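Local coordinates for protein enoyl-CoA hydratase, EchA12_1 (PDB 3QRE) that probably acts on acyl-CoA thioesters in fatty acid metabolism, as expected of an enoyl-CoA hydratase of the crotonase superfamily, at residues C141-T147 and K162-F167; V154-A159 and V212-P218. All blocks are in the same frame, centred on the assembly; numbering follows the deposited sequence.

How the contacts relate
Contact 1 (141-147 with 162-167) lies in the smaller mixed sheet of the crotonase-like fold, where strand 141-142 pairs with strand 162-164; contact 2 (154-159 with 212-218) pairs strand 154-158 with strand 214-216, the outermost strand of the larger sheet within the chain. Their centres are about 16 Å apart, and their segments alternate along the chain: helix 144-151 leads into strand 154-158, which is followed by strand 162-164. Phe163 joins them directly, its CZ lying 4.0 Å from Ala157 CB and 4.1 Å from Val212 CG2. By analogy with crotonase relatives, the glycine-rich start of helix 144-151 in contact 1 probably lies near the active site.

Contact 1 (C141-T147 and K162-F167); sequences CVGIGLT and KFAAVF
A parallel strand pair of the smaller crotonase-fold sheet, running into the N-terminus of helix 144-151, defines this contact: Cys141 and Val142 pair with Phe163 and Ala164. Three backbone bonds fix the register. Cys141 N donates to Lys162 O at 2.7 Å, Ala164 N to Cys141 O, and Gly143 N to Ala164 O at 3.2 Å; the first and last point almost straight along their carbonyls, whereas Ala164 N approaches Cys141 O 26° out of the carbonyl plane. On one face of the pair, Cys141 SG is turned anti to its own N (chi1 -177°) and lies obliquely against the Phe163 ring, 4.8 Å from its centroid. Leu146 splits its contact between its two branches: CD1 meets the edge of the Phe163 ring, while CD2 packs on Ala165 CB at 3.8 Å. Val142 CG2 and Ala164 CB meet on the other face.

Beyond the strands, Gly143 occupies the N-cap position with a positive phi (62°), the conformation that leads into the helix, and Gly143 CA makes a CA-H...O contact with Val166 O at 3.2 Å. Ile178 of helix 178-185 touches Leu146, Thr147 and Phe167. The Phe167 ring packs against the helix start: Gly143 CA sits over its face in a CH-pi contact, 4.0 Å from the centroid, and Thr147 OG1 reaches its edge, 3.4 Å from Phe167 CZ.

Contact 2 (V154-A159 and V212-P218); sequences VRFAAA and VKEVVTP
Four backbone hydrogen bonds tie Arg155, Ala157 and Ala159 to Lys213, Glu214 and Val216, in a parallel pairing within the larger sheet. Lys213 N donates to Arg155 O at 2.9 Å and Ala157 N to Glu214 O, both in the carbonyl plane. Val216 N reaches Ala157 O, and Ala159 N closes the ladder on Val216 O at 2.7 Å. The short segment axes, 4.9 Å apart at their closest, run at 33° to each other, the twist of a parallel pair.

The Phe156 ring packs against two neighbouring side chains. Its CZ lies 3.6 Å from Lys213 CE, and its CE1 lies 3.8 Å from Glu214 CB; both side chains run beside the ring and point the same way. Glu214 is extended beyond CG, which brings CD into the ring plane at its edge, with the carboxylate turned 90° to the ring. Lys213 CD also touches Val154 CG1 at 3.6 Å. On the other face Ala157 CB meets Val212 CG2 at 3.9 Å. Farther along, Val215 CG1, placed anti to its N (chi1 -179°), packs on Ala159 CA at 3.5 Å.

Outer partners then hold the polar ends. Glu214 OE2 forms a salt bridge with Arg224 of helix 221-235, whose Tyr228 meets the Phe156 ring edge-to-face. Arg155 is bonded through NH1 to Cys152 O and Ala149 O, and through NE to Leu211 O, while Lys213 NZ forms a salt bridge with Asp193 of the third subunit. Lys213 and Glu214 are thus used at both ends, so their carbons pack on an aromatic ring while each charge is met by an opposite one, in helix 221-235 for Glu214 and in the third subunit for Lys213.

Contact 1 (C141-T147 and K162-F167)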
# COMPACT_ATOMS: atom_id res chain seq x y z
N CYS A 141 12.52 13.02 13.34
CA CYS A 141 12.07 11.65 13.61
C CYS A 141 13.01 10.66 12.87
O CYS A 141 12.88 10.42 11.66
CB CYS A 141 10.61 11.51 13.16
SG CYS A 141 9.79 9.93 13.45
N VAL A 142 13.97 10.09 13.60
CA VAL A 142 15.12 9.45 12.96
C VAL A 142 15.51 8.18 13.68
O VAL A 142 15.49 8.13 14.92
CB VAL A 142 16.35 10.42 12.88
CG1 VAL A 142 17.60 9.72 12.34
CG2 VAL A 142 16.01 11.66 12.04
N GLY A 143 15.87 7.16 12.90
CA GLY A 143 16.35 5.91 13.46
C GLY A 143 15.25 5.27 14.29
O GLY A 143 14.10 5.14 13.84
N ILE A 144 15.62 4.89 15.50
CA ILE A 144 14.71 4.29 16.45
C ILE A 144 13.47 5.18 16.69
O ILE A 144 12.37 4.66 16.91
CB ILE A 144 15.44 3.93 17.75
CG1 ILE A 144 14.45 3.59 18.88
CG2 ILE A 144 16.36 5.06 18.15
CD1 ILE A 144 14.80 2.30 19.67
N GLY A 145 13.64 6.50 16.60
CA GLY A 145 12.52 7.42 16.66
C GLY A 145 11.49 7.24 15.54
O GLY A 145 10.28 7.41 15.77
N LEU A 146 11.95 6.91 14.33
CA LEU A 146 11.03 6.57 13.24
C LEU A 146 10.34 5.22 13.53
O LEU A 146 9.13 5.08 13.37
CB LEU A 146 11.78 6.54 11.91
CG LEU A 146 10.92 6.12 10.71
CD1 LEU A 146 9.81 7.15 10.43
CD2 LEU A 146 11.81 5.92 9.46
N THR A 147 11.12 4.24 13.96
CA THR A 147 10.53 2.95 14.33
C THR A 147 9.42 3.10 15.38
O THR A 147 8.31 2.60 15.17
CB THR A 147 11.60 1.95 14.76
OG1 THR A 147 12.56 1.87 13.71
CG2 THR A 147 11.00 0.56 14.97
N LYS A 162 11.52 16.67 9.93
CA LYS A 162 12.43 15.79 9.18
C LYS A 162 12.36 14.32 9.62
O LYS A 162 12.36 14.02 10.82
CB LYS A 162 13.89 16.25 9.29
CG LYS A 162 14.16 17.68 8.75
CD LYS A 162 15.50 17.74 8.02
CE LYS A 162 15.66 19.05 7.26
NZ LYS A 162 15.92 20.18 8.20
N PHE A 163 12.34 13.43 8.62
CA PHE A 163 12.37 12.00 8.87
C PHE A 163 13.55 11.40 8.15
O PHE A 163 13.92 11.86 7.07
CB PHE A 163 11.10 11.33 8.31
CG PHE A 163 9.82 11.85 8.88
CD1 PHE A 163 9.07 11.08 9.74
CD2 PHE A 163 9.36 13.13 8.55
CE1 PHE A 163 7.87 11.56 10.29
CE2 PHE A 163 8.17 13.60 9.08
CZ PHE A 163 7.42 12.81 9.95
N ALA A 164 14.14 10.37 8.75
CA ALA A 164 15.18 9.61 8.06
C ALA A 164 15.24 8.21 8.63
O ALA A 164 15.31 8.03 9.85
CB ALA A 164 16.54 10.28 8.17
N ALA A 165 15.20 7.23 7.73
CA ALA A 165 15.36 5.83 8.10
C ALA A 165 16.87 5.46 8.13
O ALA A 165 17.35 4.66 7.33
CB ALA A 165 14.58 4.93 7.12
N VAL A 166 17.60 6.09 9.06
CA VAL A 166 19.06 5.89 9.24
C VAL A 166 19.28 4.98 10.44
O VAL A 166 18.80 5.26 11.54
CB VAL A 166 19.81 7.22 9.48
CG1 VAL A 166 21.25 6.98 9.88
CG2 VAL A 166 19.79 8.07 8.21
N PHE A 167 20.02 3.89 10.21
CA PHE A 167 20.15 2.79 11.16
C PHE A 167 21.52 2.16 11.09
O PHE A 167 22.15 2.13 10.04
CB PHE A 167 19.12 1.68 10.87
CG PHE A 167 17.71 2.10 11.13
CD1 PHE A 167 17.17 2.01 12.42
CD2 PHE A 167 16.93 2.62 10.10
CE1 PHE A 167 15.85 2.41 12.66
CE2 PHE A 167 15.61 3.03 10.35
CZ PHE A 167 15.08 2.94 11.62

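Contact 2 (V154-A159 and V212-P218)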
# COMPACT_ATOMS: atom_id res chain seq x y z
N VAL A 154 -1.65 5.90 14.99
CA VAL A 154 -1.90 7.05 14.11
C VAL A 154 -0.85 8.11 14.34
O VAL A 154 -0.43 8.34 15.49
CB VAL A 154 -3.32 7.64 14.33
CG1 VAL A 154 -3.59 8.76 13.36
CG2 VAL A 154 -4.40 6.55 14.17
N ARG A 155 -0.40 8.72 13.24
CA ARG A 155 0.63 9.76 13.28
C ARG A 155 0.17 11.11 12.69
O ARG A 155 -0.33 11.18 11.56
CB ARG A 155 1.88 9.29 12.55
CG ARG A 155 2.71 8.21 13.28
CD ARG A 155 3.56 7.38 12.29
NE ARG A 155 2.72 6.57 11.40
CZ ARG A 155 2.04 5.49 11.79
NH1 ARG A 155 2.12 5.04 13.04
NH2 ARG A 155 1.29 4.84 10.92
N PHE A 156 0.37 12.18 13.47
CA PHE A 156 0.28 13.55 12.97
C PHE A 156 1.68 14.11 12.96
O PHE A 156 2.50 13.76 13.82
CB PHE A 156 -0.62 14.40 13.85
CG PHE A 156 -2.07 14.04 13.74
CD1 PHE A 156 -2.86 14.61 12.76
CD2 PHE A 156 -2.63 13.09 14.59
CE1 PHE A 156 -4.20 14.28 12.64
CE2 PHE A 156 -3.99 12.73 14.48
CZ PHE A 156 -4.77 13.33 13.50
N ALA A 157 1.97 14.96 11.99
CA ALA A 157 3.29 15.55 11.91
C ALA A 157 3.19 17.06 11.70
O ALA A 157 2.30 17.54 10.98
CB ALA A 157 4.08 14.92 10.80
N ALA A 158 4.12 17.78 12.33
CA ALA A 158 4.28 19.20 12.09
C ALA A 158 4.88 19.41 10.71
O ALA A 158 5.79 18.67 10.31
CB ALA A 158 5.16 19.83 13.16
N ALA A 159 4.38 20.42 9.99
CA ALA A 159 4.96 20.89 8.74
C ALA A 159 6.47 21.14 8.87
O ALA A 159 6.92 21.72 9.85
CB ALA A 159 4.22 22.19 8.25
N VAL A 212 2.27 9.07 7.36
CA VAL A 212 1.69 10.06 8.26
C VAL A 212 0.26 10.31 7.81
O VAL A 212 -0.01 10.35 6.62
CB VAL A 212 2.56 11.36 8.23
CG1 VAL A 212 1.74 12.61 8.31
CG2 VAL A 212 3.62 11.32 9.33
N LYS A 213 -0.67 10.48 8.75
CA LYS A 213 -2.08 10.66 8.40
C LYS A 213 -2.33 12.08 7.89
O LYS A 213 -3.15 12.29 6.96
CB LYS A 213 -2.99 10.35 9.59
CG LYS A 213 -4.34 11.08 9.60
CD LYS A 213 -5.17 10.75 10.86
CE LYS A 213 -6.50 11.54 10.92
NZ LYS A 213 -7.37 11.27 9.73
N GLU A 214 -1.63 13.05 8.48
CA GLU A 214 -1.95 14.45 8.23
C GLU A 214 -0.83 15.34 8.73
O GLU A 214 -0.28 15.13 9.83
CB GLU A 214 -3.26 14.77 8.94
CG GLU A 214 -3.91 16.10 8.64
CD GLU A 214 -5.20 16.28 9.43
OE1 GLU A 214 -6.12 15.43 9.30
OE2 GLU A 214 -5.29 17.28 10.18
N VAL A 215 -0.49 16.33 7.89
CA VAL A 215 0.47 17.38 8.26
C VAL A 215 -0.28 18.65 8.71
O VAL A 215 -1.13 19.16 7.99
CB VAL A 215 1.42 17.74 7.07
CG1 VAL A 215 2.42 18.83 7.48
CG2 VAL A 215 2.14 16.50 6.57
N VAL A 216 0.04 19.14 9.90
CA VAL A 216 -0.51 20.43 10.35
C VAL A 216 0.63 21.40 10.67
O VAL A 216 1.80 20.97 10.75
CB VAL A 216 -1.42 20.27 11.61
CG1 VAL A 216 -2.64 19.43 11.30
CG2 VAL A 216 -0.64 19.70 12.78
N THR A 217 0.30 22.68 10.85
CA THR A 217 1.27 23.69 11.32
C THR A 217 1.83 23.31 12.70
O THR A 217 1.13 22.63 13.46
CB THR A 217 0.62 25.09 11.48
OG1 THR A 217 -0.45 25.01 12.45
CG2 THR A 217 0.09 25.59 10.15
N PRO A 218 3.07 23.73 13.02
CA PRO A 218 3.62 23.39 14.35
C PRO A 218 2.71 23.82 15.52
O PRO A 218 2.50 23.03 16.45
CB PRO A 218 4.97 24.12 14.36
CG PRO A 218 5.38 24.12 12.90
CD PRO A 218 4.08 24.39 12.17